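Local coordinates for AB hydrolase-1 domain-containing protein (Thermoplasma acidophilum DSM 1728, PDB 3BDI) that is of unknown function but is predicted to be a hydrolase of the alpha/beta hydrolase superfamily, at residues W135-K140 against I163-E168. Residues are numbered along the deposited sequence; the frame is centred on the assembly and turned at random.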
loop_
_atom_site.group_PDB
_atom_site.type_symbol
_atom_site.label_atom_id
_atom_site.label_comp_id
_atom_site.label_asym_id
_atom_site.label_seq_id
_atom_site.Cartn_x
_atom_site.Cartn_y
_atom_site.Cartn_z
ATOM N N TRP A 135 11.173 6.536 3.076
ATOM C CA TRP A 135 11.227 7.793 2.290
ATOM C C TRP A 135 10.288 8.917 2.753
ATOM O O TRP A 135 10.029 9.875 1.984
ATOM C CB TRP A 135 11.027 7.539 0.784
ATOM C CG TRP A 135 11.934 6.503 0.151
ATOM C CD1 TRP A 135 13.028 5.892 0.704
ATOM C CD2 TRP A 135 11.831 5.985 -1.195
ATOM N NE1 TRP A 135 13.588 5.006 -0.191
ATOM C CE2 TRP A 135 12.882 5.055 -1.367
ATOM C CE3 TRP A 135 10.948 6.217 -2.259
ATOM C CZ2 TRP A 135 13.093 4.355 -2.572
ATOM C CZ3 TRP A 135 11.156 5.519 -3.473
ATOM C CH2 TRP A 135 12.231 4.598 -3.603
ATOM N N VAL A 136 9.787 8.846 3.971
ATOM C CA VAL A 136 8.829 9.860 4.430
ATOM C C VAL A 136 9.341 10.720 5.599
ATOM O O VAL A 136 8.584 11.482 6.171
ATOM C CB VAL A 136 7.422 9.257 4.771
ATOM C CG1 VAL A 136 6.793 8.672 3.524
ATOM C CG2 VAL A 136 7.499 8.235 5.900
ATOM N N GLU A 137 10.599 10.545 5.981
ATOM C CA GLU A 137 11.102 11.259 7.165
ATOM C C GLU A 137 11.050 12.754 7.004
ATOM O O GLU A 137 10.931 13.437 7.991
ATOM C CB GLU A 137 12.511 10.825 7.497
ATOM C CG GLU A 137 12.589 9.410 8.002
ATOM C CD GLU A 137 13.946 9.025 8.520
ATOM O OE1 GLU A 137 14.406 9.701 9.457
ATOM O OE2 GLU A 137 14.548 8.050 8.014
ATOM N N SER A 138 11.049 13.252 5.783
ATOM C CA SER A 138 10.928 14.698 5.549
ATOM C C SER A 138 9.499 15.244 5.529
ATOM O O SER A 138 9.300 16.461 5.335
ATOM C CB SER A 138 11.578 15.034 4.206
ATOM O OG SER A 138 10.758 14.607 3.120
ATOM N N LEU A 139 8.507 14.374 5.714
ATOM C CA LEU A 139 7.095 14.722 5.568
ATOM C C LEU A 139 6.329 14.772 6.871
ATOM O O LEU A 139 5.117 14.842 6.864
ATOM C CB LEU A 139 6.445 13.676 4.668
ATOM C CG LEU A 139 7.090 13.527 3.296
ATOM C CD1 LEU A 139 6.408 12.416 2.487
ATOM C CD2 LEU A 139 6.992 14.859 2.593
ATOM N N LYS A 140 7.021 14.822 8.000
ATOM C CA LYS A 140 6.367 14.740 9.323
ATOM C C LYS A 140 5.365 15.869 9.539
ATOM O O LYS A 140 4.289 15.659 10.138
ATOM C CB LYS A 140 7.426 14.782 10.426
ATOM C CG LYS A 140 8.381 13.616 10.386
ATOM C CD LYS A 140 9.432 13.750 11.479
ATOM C CE LYS A 140 10.478 12.674 11.308
ATOM N NZ LYS A 140 11.534 12.785 12.376
ATOM N N ILE A 163 12.987 0.917 13.985
ATOM C CA ILE A 163 11.786 0.762 14.786
ATOM C C ILE A 163 11.494 2.019 15.639
ATOM O O ILE A 163 10.348 2.273 15.992
ATOM C CB ILE A 163 11.873 -0.533 15.615
ATOM C CG1 ILE A 163 10.496 -0.951 16.140
ATOM C CG2 ILE A 163 12.890 -0.393 16.730
ATOM C CD1 ILE A 163 9.704 -1.779 15.171
ATOM N N ALA A 164 12.520 2.817 15.956
ATOM C CA ALA A 164 12.314 4.108 16.591
ATOM C C ALA A 164 11.362 5.017 15.806
ATOM O O ALA A 164 10.576 5.738 16.406
ATOM C CB ALA A 164 13.667 4.810 16.835
ATOM N N LEU A 165 11.394 4.953 14.466
ATOM C CA LEU A 165 10.481 5.747 13.656
ATOM C C LEU A 165 9.048 5.285 13.764
ATOM O O LEU A 165 8.137 6.075 13.557
ATOM C CB LEU A 165 10.899 5.735 12.164
ATOM C CG LEU A 165 12.124 6.550 11.783
ATOM C CD1 LEU A 165 12.530 6.167 10.377
ATOM C CD2 LEU A 165 11.819 8.057 11.882
ATOM N N SER A 166 8.845 3.987 14.026
ATOM C CA SER A 166 7.501 3.471 14.246
ATOM C C SER A 166 6.742 4.270 15.324
ATOM O O SER A 166 5.596 4.661 15.123
ATOM C CB SER A 166 7.496 1.967 14.561
ATOM O OG SER A 166 7.905 1.671 15.874
ATOM N N LYS A 167 7.395 4.481 16.460
ATOM C CA LYS A 167 6.768 5.147 17.596
ATOM C C LYS A 167 6.589 6.634 17.287
ATOM O O LYS A 167 5.572 7.240 17.625
ATOM C CB LYS A 167 7.609 4.910 18.860
ATOM C CG LYS A 167 7.692 3.434 19.232
ATOM N N GLU A 168 7.546 7.200 16.585
ATOM C CA GLU A 168 7.432 8.572 16.163
ATOM C C GLU A 168 6.295 8.788 15.144
ATOM O O GLU A 168 5.456 9.657 15.276
ATOM C CB GLU A 168 8.744 9.060 15.604
ATOM C CG GLU A 168 8.713 10.554 15.472
ATOM C CD GLU A 168 9.981 11.150 14.956
ATOM O OE1 GLU A 168 10.953 10.388 14.718
ATOM O OE2 GLU A 168 9.970 12.395 14.804
#
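Lys140 and Glu168 join the two segments by a salt bridge, with Lys140 NZ 2.9 Å from Glu168 OE2. The ammonium does not lie in the carboxylate plane. It meets OE2 from above, 36° out of that plane. The second oxygen is farther off, with Glu168 OE1 3.4 Å from Lys140 NZ. The two side chains cross at about a right angle. Lys140 has CG beside its backbone N (chi1 -63°), and its straight chain then carries NZ out to the glutamate. Glu168 starts out differently, with CG anti to its own N (chi1 -167°), and this carries the carboxylate across to the lysine.

The second pair is Glu137 and Leu165. Both methyls of the leucine face the glutamate carboxylate. Leu165 CD1 is 3.6 Å from Glu137 OE2, and Leu165 CD2 is 3.9 Å from Glu137 OE1. These are van der Waals contacts. The two carboxylates stay apart, with Glu137 OE1 6.3 Å from Glu168 OE1. Lys140 probably offsets part of their mutual repulsion. With Glu168 replaced by an alanine, the Lys140 ammonium would probably lack this mate and its chain would be freer to swing.

Val136 and Glu137 also touch Tyr169, and Lys140 touches Ile172, so the meeting runs on one more turn along helix 163-172. Ser166, on another face of the helix, packs on Leu178 and Ile180 of strand 177-181. The contact thus ties the loop after strand 125-131, at the start of helix 140-143, to the helix connecting parallel strands 150-155 and 177-181, a beta-alpha-beta crossover of the alpha/beta hydrolase fold.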